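Local structure of alpha-glucosidase ([Eubacterium] rectale, 6PNR) at residues Lys372-Ile375 / Lys376-Leu380; His412-Trp415 / Pro416-Ala420; Val604-Gln607 / Asp608-Glu611. The protein probably hydrolyses alpha-glycosides of sulfoquinovose as a family 31 glycoside hydrolase, and here holds an aza-sugar sulfonate inhibitor. One frame throughout, in Å; residues are numbered along the deposited sequence.

Contact 1 (Lys372-Ile375 / Lys376-Leu380)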
ATOM      1  N   LYS A 372      32.973   9.039  21.553  1.00 29.41           N
ATOM      2  CA  LYS A 372      34.129   9.603  20.881  1.00 31.29           C
ATOM      3  C   LYS A 372      35.420   8.989  21.415  1.00 32.25           C
ATOM      4  O   LYS A 372      36.313   8.630  20.638  1.00 29.86           O
ATOM      5  CB  LYS A 372      34.123  11.129  21.052  1.00 31.46           C
ATOM      6  CG  LYS A 372      35.121  11.859  20.182  1.00 38.02           C
ATOM      7  CD  LYS A 372      35.314  13.310  20.626  1.00 41.62           C
ATOM      8  CE  LYS A 372      34.004  14.057  20.791  1.00 44.55           C
ATOM      9  NZ  LYS A 372      34.281  15.500  21.117  1.00 40.81           N
ATOM     10  N   ASP A 373      35.525   8.830  22.738  1.00 30.83           N
ATOM     11  CA  ASP A 373      36.741   8.250  23.311  1.00 34.86           C
ATOM     12  C   ASP A 373      36.890   6.773  22.950  1.00 31.85           C
ATOM     13  O   ASP A 373      38.018   6.281  22.829  1.00 29.65           O
ATOM     14  CB  ASP A 373      36.751   8.424  24.832  1.00 37.22           C
ATOM     15  CG  ASP A 373      37.066   9.859  25.265  1.00 37.95           C
ATOM     16  OD1 ASP A 373      37.567  10.656  24.444  1.00 38.98           O
ATOM     17  OD2 ASP A 373      36.814  10.185  26.441  1.00 43.80           O
ATOM     18  N   ILE A 374      35.772   6.060  22.789  1.00 30.75           N
ATOM     19  CA  ILE A 374      35.805   4.671  22.315  1.00 30.55           C
ATOM     20  C   ILE A 374      36.450   4.587  20.932  1.00 29.61           C
ATOM     21  O   ILE A 374      37.253   3.685  20.657  1.00 28.23           O
ATOM     22  CB  ILE A 374      34.380   4.078  22.315  1.00 30.41           C
ATOM     23  CG1 ILE A 374      33.907   3.815  23.746  1.00 29.49           C
ATOM     24  CG2 ILE A 374      34.301   2.797  21.470  1.00 31.84           C
ATOM     25  CD1 ILE A 374      32.483   3.337  23.833  1.00 36.47           C
ATOM     26  N   ILE A 375      36.107   5.521  20.040  1.00 27.09           N
ATOM     27  CA  ILE A 375      36.704   5.538  18.705  1.00 28.21           C
ATOM     28  C   ILE A 375      38.191   5.874  18.791  1.00 31.63           C
ATOM     29  O   ILE A 375      39.032   5.210  18.166  1.00 29.99           O
ATOM     30  CB  ILE A 375      35.950   6.521  17.783  1.00 28.21           C
ATOM     31  CG1 ILE A 375      34.465   6.125  17.665  1.00 29.49           C
ATOM     32  CG2 ILE A 375      36.647   6.615  16.408  1.00 27.12           C
ATOM     33  CD1 ILE A 375      33.600   7.158  16.942  1.00 31.09           C
ATOM     34  N   LYS A 376      38.542   6.899  19.584  1.00 29.88           N
ATOM     35  CA  LYS A 376      39.949   7.281  19.716  1.00 27.98           C
ATOM     36  C   LYS A 376      40.785   6.143  20.289  1.00 27.39           C
ATOM     37  O   LYS A 376      41.874   5.837  19.784  1.00 28.69           O
ATOM     38  CB  LYS A 376      40.084   8.517  20.607  1.00 30.86           C
ATOM     39  CG  LYS A 376      39.461   9.789  20.064  1.00 30.41           C
ATOM     40  CD  LYS A 376      39.750  10.948  21.039  1.00 35.62           C
ATOM     41  CE  LYS A 376      39.009  12.211  20.670  1.00 35.80           C
ATOM     42  NZ  LYS A 376      39.389  13.321  21.600  1.00 40.11           N
ATOM     43  N   GLU A 377      40.282   5.496  21.341  1.00 28.56           N
ATOM     44  CA  GLU A 377      41.073   4.517  22.079  1.00 33.31           C
ATOM     45  C   GLU A 377      41.173   3.187  21.337  1.00 31.67           C
ATOM     46  O   GLU A 377      42.257   2.606  21.240  1.00 30.75           O
ATOM     47  CB  GLU A 377      40.474   4.300  23.477  1.00 34.63           C
ATOM     48  CG  GLU A 377      41.247   3.294  24.344  1.00 40.77           C
ATOM     49  CD  GLU A 377      40.619   3.079  25.732  1.00 44.63           C
ATOM     50  OE1 GLU A 377      39.553   3.659  26.012  1.00 48.22           O
ATOM     51  OE2 GLU A 377      41.195   2.324  26.541  1.00 51.19           O
ATOM     52  N   TYR A 378      40.056   2.683  20.810  1.00 27.66           N
ATOM     53  CA  TYR A 378      40.016   1.306  20.328  1.00 32.31           C
ATOM     54  C   TYR A 378      40.046   1.169  18.813  1.00 32.23           C
ATOM     55  O   TYR A 378      40.332   0.074  18.313  1.00 30.20           O
ATOM     56  CB  TYR A 378      38.772   0.595  20.872  1.00 26.55           C
ATOM     57  CG  TYR A 378      38.721   0.499  22.378  1.00 34.01           C
ATOM     58  CD1 TYR A 378      39.646  -0.273  23.076  1.00 37.25           C
ATOM     59  CD2 TYR A 378      37.726   1.145  23.102  1.00 36.99           C
ATOM     60  CE1 TYR A 378      39.590  -0.386  24.455  1.00 41.03           C
ATOM     61  CE2 TYR A 378      37.661   1.040  24.485  1.00 42.76           C
ATOM     62  CZ  TYR A 378      38.599   0.270  25.154  1.00 46.60           C
ATOM     63  OH  TYR A 378      38.541   0.157  26.525  1.00 42.64           O
ATOM     64  N   THR A 379      39.763   2.236  18.071  1.00 27.78           N
ATOM     65  CA  THR A 379      39.925   2.206  16.623  1.00 27.34           C
ATOM     66  C   THR A 379      41.199   2.970  16.250  1.00 28.48           C
ATOM     67  O   THR A 379      42.214   2.354  15.895  1.00 27.10           O
ATOM     68  CB  THR A 379      38.659   2.757  15.940  1.00 27.91           C
ATOM     69  OG1 THR A 379      37.577   1.831  16.125  1.00 30.61           O
ATOM     70  CG2 THR A 379      38.875   2.974  14.440  1.00 25.30           C
ATOM     71  N   LEU A 380      41.182   4.301  16.366  1.00 27.71           N
ATOM     72  CA  LEU A 380      42.380   5.081  16.058  1.00 29.45           C
ATOM     73  C   LEU A 380      43.560   4.663  16.931  1.00 30.83           C
ATOM     74  O   LEU A 380      44.708   4.636  16.467  1.00 31.50           O
ATOM     75  CB  LEU A 380      42.100   6.573  16.236  1.00 26.32           C
ATOM     76  CG  LEU A 380      41.057   7.214  15.322  1.00 27.72           C
ATOM     77  CD1 LEU A 380      40.483   8.491  15.950  1.00 26.51           C
ATOM     78  CD2 LEU A 380      41.681   7.500  13.951  1.00 26.38           C
TER
HETATM   79  O   HOH W   1      39.516  12.252  24.630  1.00 48.11           O
HETATM   80  O   HOH W   2      36.472   1.730  18.606  1.00 31.09           O
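Lys376 N donates to Lys372 O at 3.0 Å, closing a regular turn of helix 365-380. The Lys376 side chain runs out alongside that of Lys372, both pointing the same way, with Lys376 CE 3.9 Å from Lys372 CD. The two ammonium groups diverge at their ends because the Lys372 chain bends at chi3 (-51°) while Lys376 stays extended. Asp373 OD1 is 4.3 Å from Lys376 NZ, too far for a salt bridge. A water bridges the two, giving a hydrogen to OD1 and accepting one from NZ. Glu377 N bonds to Asp373 O. Tyr378 N reaches Ile374 O at 3.0 Å, and Tyr378 CD2 packs on Ile374 CG2. A second water donates to Ile374 O and accepts from Thr379 OG1. At Thr379 the helix widens. Ile375 O takes Thr379 N from above its carbonyl plane at 3.1 Å, and Leu380 N nearly in line with the C=O bond at 2.9 Å. The second bond forms a pi-type turn. Leu380 CD1 also meets Ile375 CG2, and the Leu380 side chain touches Trp387. Glu429 salt-bridges both lysines, and Glu369 and Glu425 add to Lys372. The neighbouring lysines probably lose little to like-charge repulsion, since Glu369 and these other carboxylates offset their charge.

Contact 2 (His412-Trp415 / Pro416-Ala420)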
ATOM      1  N   HIS A 412      14.763  11.457  15.749  1.00 29.46           N
ATOM      2  CA  HIS A 412      14.974  10.335  14.835  1.00 26.64           C
ATOM      3  C   HIS A 412      15.793  10.753  13.617  1.00 25.98           C
ATOM      4  O   HIS A 412      16.816  10.132  13.302  1.00 26.78           O
ATOM      5  CB  HIS A 412      13.638   9.733  14.395  1.00 25.08           C
ATOM      6  CG  HIS A 412      13.790   8.694  13.328  1.00 23.71           C
ATOM      7  ND1 HIS A 412      14.018   7.364  13.614  1.00 22.86           N
ATOM      8  CD2 HIS A 412      13.809   8.797  11.977  1.00 28.85           C
ATOM      9  CE1 HIS A 412      14.143   6.688  12.486  1.00 26.98           C
ATOM     10  NE2 HIS A 412      14.023   7.534  11.478  1.00 27.83           N
ATOM     11  N   ASN A 413      15.359  11.810  12.914  1.00 23.84           N
ATOM     12  CA  ASN A 413      16.109  12.274  11.752  1.00 29.46           C
ATOM     13  C   ASN A 413      17.388  12.983  12.151  1.00 28.38           C
ATOM     14  O   ASN A 413      18.279  13.150  11.314  1.00 23.66           O
ATOM     15  CB  ASN A 413      15.269  13.219  10.897  1.00 28.51           C
ATOM     16  CG  ASN A 413      14.171  12.500  10.124  1.00 29.96           C
ATOM     17  OD1 ASN A 413      14.273  11.308   9.831  1.00 26.82           O
ATOM     18  ND2 ASN A 413      13.119  13.236   9.777  1.00 26.18           N
ATOM     19  N   HIS A 414      17.480  13.421  13.405  1.00 29.61           N
ATOM     20  CA  HIS A 414      18.683  14.090  13.874  1.00 24.92           C
ATOM     21  C   HIS A 414      19.820  13.105  14.097  1.00 30.12           C
ATOM     22  O   HIS A 414      20.988  13.491  13.994  1.00 26.20           O
ATOM     23  CB  HIS A 414      18.392  14.837  15.175  1.00 31.06           C
ATOM     24  CG  HIS A 414      19.463  15.811  15.563  1.00 36.91           C
ATOM     25  ND1 HIS A 414      19.609  16.282  16.850  1.00 37.01           N
ATOM     26  CD2 HIS A 414      20.436  16.408  14.830  1.00 34.44           C
ATOM     27  CE1 HIS A 414      20.628  17.122  16.896  1.00 32.83           C
ATOM     28  NE2 HIS A 414      21.148  17.215  15.685  1.00 35.15           N
ATOM     29  N   TRP A 415      19.498  11.838  14.402  1.00 25.92           N
ATOM     30  CA  TRP A 415      20.522  10.892  14.844  1.00 24.93           C
ATOM     31  C   TRP A 415      21.683  10.738  13.871  1.00 27.14           C
ATOM     32  O   TRP A 415      22.842  10.746  14.328  1.00 26.50           O
ATOM     33  CB  TRP A 415      19.886   9.530  15.131  1.00 28.51           C
ATOM     34  CG  TRP A 415      20.431   8.906  16.362  1.00 29.15           C
ATOM     35  CD1 TRP A 415      21.308   7.866  16.441  1.00 29.19           C
ATOM     36  CD2 TRP A 415      20.147   9.299  17.707  1.00 33.55           C
ATOM     37  NE1 TRP A 415      21.580   7.581  17.759  1.00 31.97           N
ATOM     38  CE2 TRP A 415      20.882   8.447  18.556  1.00 30.44           C
ATOM     39  CE3 TRP A 415      19.339  10.291  18.277  1.00 30.90           C
ATOM     40  CZ2 TRP A 415      20.835   8.552  19.945  1.00 30.69           C
ATOM     41  CZ3 TRP A 415      19.294  10.398  19.656  1.00 32.48           C
ATOM     42  CH2 TRP A 415      20.043   9.533  20.476  1.00 31.19           C
ATOM     43  N   PRO A 416      21.468  10.573  12.557  1.00 28.01           N
ATOM     44  CA  PRO A 416      22.616  10.396  11.654  1.00 29.02           C
ATOM     45  C   PRO A 416      23.621  11.528  11.707  1.00 27.54           C
ATOM     46  O   PRO A 416      24.817  11.272  11.545  1.00 27.41           O
ATOM     47  CB  PRO A 416      21.956  10.304  10.277  1.00 26.04           C
ATOM     48  CG  PRO A 416      20.599   9.727  10.569  1.00 25.07           C
ATOM     49  CD  PRO A 416      20.191  10.414  11.833  1.00 29.73           C
ATOM     50  N   VAL A 417      23.177  12.773  11.913  1.00 25.72           N
ATOM     51  CA  VAL A 417      24.130  13.882  11.972  1.00 24.37           C
ATOM     52  C   VAL A 417      24.839  13.923  13.323  1.00 27.66           C
ATOM     53  O   VAL A 417      26.034  14.246  13.393  1.00 27.04           O
ATOM     54  CB  VAL A 417      23.422  15.211  11.656  1.00 30.43           C
ATOM     55  CG1 VAL A 417      24.417  16.382  11.716  1.00 26.61           C
ATOM     56  CG2 VAL A 417      22.818  15.134  10.283  1.00 32.04           C
ATOM     57  N   LEU A 418      24.127  13.607  14.416  1.00 25.19           N
ATOM     58  CA  LEU A 418      24.809  13.467  15.706  1.00 26.03           C
ATOM     59  C   LEU A 418      25.903  12.413  15.629  1.00 28.47           C
ATOM     60  O   LEU A 418      27.018  12.614  16.132  1.00 27.63           O
ATOM     61  CB  LEU A 418      23.809  13.102  16.811  1.00 25.71           C
ATOM     62  CG  LEU A 418      22.862  14.229  17.218  1.00 32.99           C
ATOM     63  CD1 LEU A 418      21.763  13.719  18.153  1.00 32.37           C
ATOM     64  CD2 LEU A 418      23.651  15.354  17.866  1.00 35.58           C
ATOM     65  N   TRP A 419      25.601  11.282  14.992  1.00 24.77           N
ATOM     66  CA  TRP A 419      26.578  10.212  14.850  1.00 25.61           C
ATOM     67  C   TRP A 419      27.734  10.644  13.947  1.00 24.90           C
ATOM     68  O   TRP A 419      28.906  10.378  14.250  1.00 28.89           O
ATOM     69  CB  TRP A 419      25.836   8.970  14.334  1.00 26.41           C
ATOM     70  CG  TRP A 419      26.640   7.771  13.941  1.00 27.76           C
ATOM     71  CD1 TRP A 419      26.432   6.987  12.838  1.00 29.05           C
ATOM     72  CD2 TRP A 419      27.735   7.176  14.650  1.00 26.69           C
ATOM     73  NE1 TRP A 419      27.345   5.959  12.802  1.00 27.29           N
ATOM     74  CE2 TRP A 419      28.156   6.052  13.902  1.00 25.48           C
ATOM     75  CE3 TRP A 419      28.397   7.476  15.841  1.00 27.62           C
ATOM     76  CZ2 TRP A 419      29.217   5.247  14.299  1.00 25.51           C
ATOM     77  CZ3 TRP A 419      29.458   6.667  16.233  1.00 30.51           C
ATOM     78  CH2 TRP A 419      29.855   5.568  15.463  1.00 30.82           C
ATOM     79  N   ALA A 420      27.425  11.334  12.843  1.00 23.80           N
ATOM     80  CA  ALA A 420      28.466  11.900  11.991  1.00 25.09           C
ATOM     81  C   ALA A 420      29.382  12.813  12.789  1.00 28.46           C
ATOM     82  O   ALA A 420      30.615  12.732  12.684  1.00 24.26           O
ATOM     83  CB  ALA A 420      27.829  12.670  10.834  1.00 26.05           C
TER
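His414 and Leu418 make the main side-chain contact. Leu418 CG sits over the centre of the imidazole face, a CH-pi contact of 3.7 Å from CG to the ring centroid, 12° off the ring normal. The side chains cross at about a right angle. The His414 ring reaches this place with its CG anti to the backbone N (chi1 -166°), and ND1 is bonded to Glu411. Replacing His414 by alanine would take the ring away and is likely to leave Leu418 CG without the face it rests on and Glu411 without its bond to ND1. Apolar packing adds Trp415 CB against Pro416 CD at 3.4 Å, and Trp415 CE3 near Leu418 CD1 at 4.2 Å. In the backbone, Pro416 and Val417 miss the turn before. Pro416 has no N-H to give, and its CD stands 3.7 Å from His412 O. Val417 N makes just a weak bond to His414 O. The regular bonds resume at Leu418, whose N donates to His414 O at 3.2 Å. Trp419 N donates to Trp415 O at 2.9 Å. Trp419 meets Phe371 of helix 365-380, and its NE1 bonds weakly to the backbone O of Asp390, a residue of the inhibitor pocket. This is a proline kink within helix 408-429, a helix of the family 31 TIM-barrel domain.

Contact 3 (Val604-Gln607 / Asp608-Glu611); sequences VYEQ and DKHE. With SO4 (sulfate ion), chain G.
The backbone turns back at Gln607-Asp608, where Asp608 has positive phi (61°), and a water joins the two limbs by donating to Glu606 O at 2.8 Å and accepting from Lys609 N at 3.1 Å. Gln607 NE2 donates to Asp608 OD2 at 3.0 Å. The bond is nearly straight and stays in the amide plane, but it meets OD2 from above the carboxylate plane. The two end groups stand almost perpendicular, 88° apart. Lys609 turns at chi2 (-62°) and then runs alongside Glu606 in the same direction. Glu606 OE1 lies 3.2 Å from Lys609 CE, and the salt bridge to NZ is long at 4.0 Å. Val604 CG1 packs against Lys609 CB at 3.8 Å, and Val604 also touches Trp612. A sulfate ion, probably from the crystallisation liquor, is held at one oxygen, O3, by His610 N and Glu611 N, the latter at 2.8 Å. Outside the loop, Glu505 of helix 504-514 accepts from Asp608 N, and Glu640 bonds His610 ND1. This is a surface loop between strands 599-601 and 611-616 of the C-terminal family 31 region, where two successive backbone N-H groups point at one sulfate oxygen, which may mark no natural site.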
ATOM      1  N   VAL A 604      27.072   0.668 -17.821  1.00 28.85           N
ATOM      2  CA  VAL A 604      26.192  -0.449 -18.145  1.00 29.16           C
ATOM      3  C   VAL A 604      25.591  -0.969 -16.850  1.00 28.83           C
ATOM      4  O   VAL A 604      26.314  -1.422 -15.957  1.00 30.87           O
ATOM      5  CB  VAL A 604      26.952  -1.555 -18.888  1.00 30.32           C
ATOM      6  CG1 VAL A 604      26.049  -2.796 -19.081  1.00 31.31           C
ATOM      7  CG2 VAL A 604      27.474  -1.028 -20.234  1.00 27.75           C
ATOM      8  N   TYR A 605      24.268  -0.891 -16.730  1.00 26.28           N
ATOM      9  CA  TYR A 605      23.604  -1.355 -15.526  1.00 25.27           C
ATOM     10  C   TYR A 605      22.669  -2.530 -15.801  1.00 31.47           C
ATOM     11  O   TYR A 605      21.805  -2.827 -14.974  1.00 27.62           O
ATOM     12  CB  TYR A 605      22.856  -0.204 -14.844  1.00 29.18           C
ATOM     13  CG  TYR A 605      21.763   0.477 -15.663  1.00 28.86           C
ATOM     14  CD1 TYR A 605      20.525  -0.136 -15.863  1.00 29.52           C
ATOM     15  CD2 TYR A 605      21.959   1.753 -16.201  1.00 29.69           C
ATOM     16  CE1 TYR A 605      19.512   0.489 -16.597  1.00 30.49           C
ATOM     17  CE2 TYR A 605      20.951   2.392 -16.933  1.00 27.82           C
ATOM     18  CZ  TYR A 605      19.737   1.750 -17.129  1.00 28.37           C
ATOM     19  OH  TYR A 605      18.744   2.382 -17.841  1.00 30.37           O
ATOM     20  N   GLU A 606      22.828  -3.210 -16.941  1.00 31.47           N
ATOM     21  CA  GLU A 606      22.025  -4.386 -17.271  1.00 34.53           C
ATOM     22  C   GLU A 606      22.950  -5.542 -17.628  1.00 29.63           C
ATOM     23  O   GLU A 606      24.089  -5.341 -18.056  1.00 30.26           O
ATOM     24  CB  GLU A 606      21.064  -4.112 -18.439  1.00 32.66           C
ATOM     25  CG  GLU A 606      20.017  -3.049 -18.155  1.00 36.02           C
ATOM     26  CD  GLU A 606      19.299  -2.581 -19.416  1.00 39.17           C
ATOM     27  OE1 GLU A 606      19.849  -2.758 -20.520  1.00 40.61           O
ATOM     28  OE2 GLU A 606      18.184  -2.038 -19.303  1.00 40.81           O
ATOM     29  N   GLN A 607      22.439  -6.758 -17.469  1.00 31.07           N
ATOM     30  CA  GLN A 607      23.219  -7.949 -17.778  1.00 31.05           C
ATOM     31  C   GLN A 607      23.188  -8.258 -19.276  1.00 31.89           C
ATOM     32  O   GLN A 607      22.333  -7.773 -20.024  1.00 36.81           O
ATOM     33  CB  GLN A 607      22.697  -9.156 -16.995  1.00 32.98           C
ATOM     34  CG  GLN A 607      21.340  -9.652 -17.443  1.00 35.46           C
ATOM     35  CD  GLN A 607      20.924 -10.913 -16.714  1.00 41.01           C
ATOM     36  OE1 GLN A 607      20.675 -10.893 -15.513  1.00 38.16           O
ATOM     37  NE2 GLN A 607      20.856 -12.018 -17.438  1.00 42.12           N
ATOM     38  N   ASP A 608      24.151  -9.072 -19.708  1.00 30.03           N
ATOM     39  CA  ASP A 608      24.189  -9.603 -21.075  1.00 38.71           C
ATOM     40  C   ASP A 608      24.298  -8.495 -22.124  1.00 38.38           C
ATOM     41  O   ASP A 608      23.713  -8.582 -23.204  1.00 34.97           O
ATOM     42  CB  ASP A 608      22.970 -10.487 -21.368  1.00 39.50           C
ATOM     43  CG  ASP A 608      22.924 -11.737 -20.501  1.00 46.52           C
ATOM     44  OD1 ASP A 608      23.996 -12.196 -20.046  1.00 54.49           O
ATOM     45  OD2 ASP A 608      21.807 -12.255 -20.271  1.00 52.35           O
ATOM     46  N   LYS A 609      25.069  -7.455 -21.824  1.00 37.32           N
ATOM     47  CA  LYS A 609      25.224  -6.336 -22.740  1.00 39.20           C
ATOM     48  C   LYS A 609      26.576  -6.402 -23.430  1.00 38.83           C
ATOM     49  O   LYS A 609      27.584  -6.768 -22.818  1.00 36.69           O
ATOM     50  CB  LYS A 609      25.075  -4.998 -22.009  1.00 33.37           C
ATOM     51  CG  LYS A 609      23.630  -4.654 -21.721  1.00 37.17           C
ATOM     52  CD  LYS A 609      22.903  -4.525 -23.037  1.00 46.22           C
ATOM     53  CE  LYS A 609      21.449  -4.204 -22.865  1.00 45.48           C
ATOM     54  NZ  LYS A 609      20.861  -3.946 -24.203  1.00 49.47           N
ATOM     55  N   HIS A 610      26.583  -6.058 -24.718  1.00 39.20           N
ATOM     56  CA  HIS A 610      27.813  -5.888 -25.476  1.00 42.09           C
ATOM     57  C   HIS A 610      27.933  -4.504 -26.088  1.00 38.76           C
ATOM     58  O   HIS A 610      29.017  -4.144 -26.559  1.00 35.77           O
ATOM     59  CB  HIS A 610      27.913  -6.954 -26.578  1.00 44.42           C
ATOM     60  CG  HIS A 610      27.780  -8.350 -26.058  1.00 42.57           C
ATOM     61  ND1 HIS A 610      28.868  -9.125 -25.718  1.00 38.98           N
ATOM     62  CD2 HIS A 610      26.685  -9.094 -25.775  1.00 50.23           C
ATOM     63  CE1 HIS A 610      28.448 -10.293 -25.266  1.00 44.59           C
ATOM     64  NE2 HIS A 610      27.127 -10.300 -25.289  1.00 40.51           N
ATOM     65  N   GLU A 611      26.861  -3.724 -26.091  1.00 38.45           N
ATOM     66  CA  GLU A 611      26.906  -2.343 -26.532  1.00 39.65           C
ATOM     67  C   GLU A 611      26.015  -1.539 -25.597  1.00 36.14           C
ATOM     68  O   GLU A 611      25.246  -2.100 -24.816  1.00 40.99           O
ATOM     69  CB  GLU A 611      26.475  -2.211 -27.998  1.00 44.50           C
ATOM     70  CG  GLU A 611      24.986  -2.338 -28.220  1.00 51.37           C
ATOM     71  CD  GLU A 611      24.625  -2.560 -29.679  1.00 65.38           C
ATOM     72  OE1 GLU A 611      25.502  -3.011 -30.444  1.00 74.58           O
ATOM     73  OE2 GLU A 611      23.463  -2.286 -30.059  1.00 70.80           O
TER
HETATM   74  S   SO4 G 705      23.603  -5.895 -27.086  1.00 70.99           S
HETATM   75  O1  SO4 G 705      23.067  -4.793 -27.889  1.00 71.31           O
HETATM   76  O2  SO4 G 705      22.504  -6.476 -26.302  1.00 65.99           O
HETATM   77  O3  SO4 G 705      24.623  -5.394 -26.171  1.00 54.79           O
HETATM   78  O4  SO4 G 705      24.218  -6.892 -27.968  1.00 70.14           O
HETATM   79  O   HOH W   3      26.356  -6.583 -19.102  1.00 32.70           O

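Contacts 1 and 2 lie on two helices of the TIM-barrel domain, 365-380 and 408-429, with centres 19 Å apart. They touch where Ile375 CD1 packs on Trp419 CZ3 at 4.2 Å. Between these helices along the chain runs strand 386-389, followed by the pocket residues Asp390 and Phe391. The side chain of Trp419 in contact 2 comes about 10 Å from the inhibitor, and no residue of contact 2 is among those lining the pocket. Contact 3 is separate, in the C-terminal domain of the family. Its nearest atoms are about 33 Å from contact 1 and about 27 Å from contact 2, and it lies across the chain's centre from contact 2.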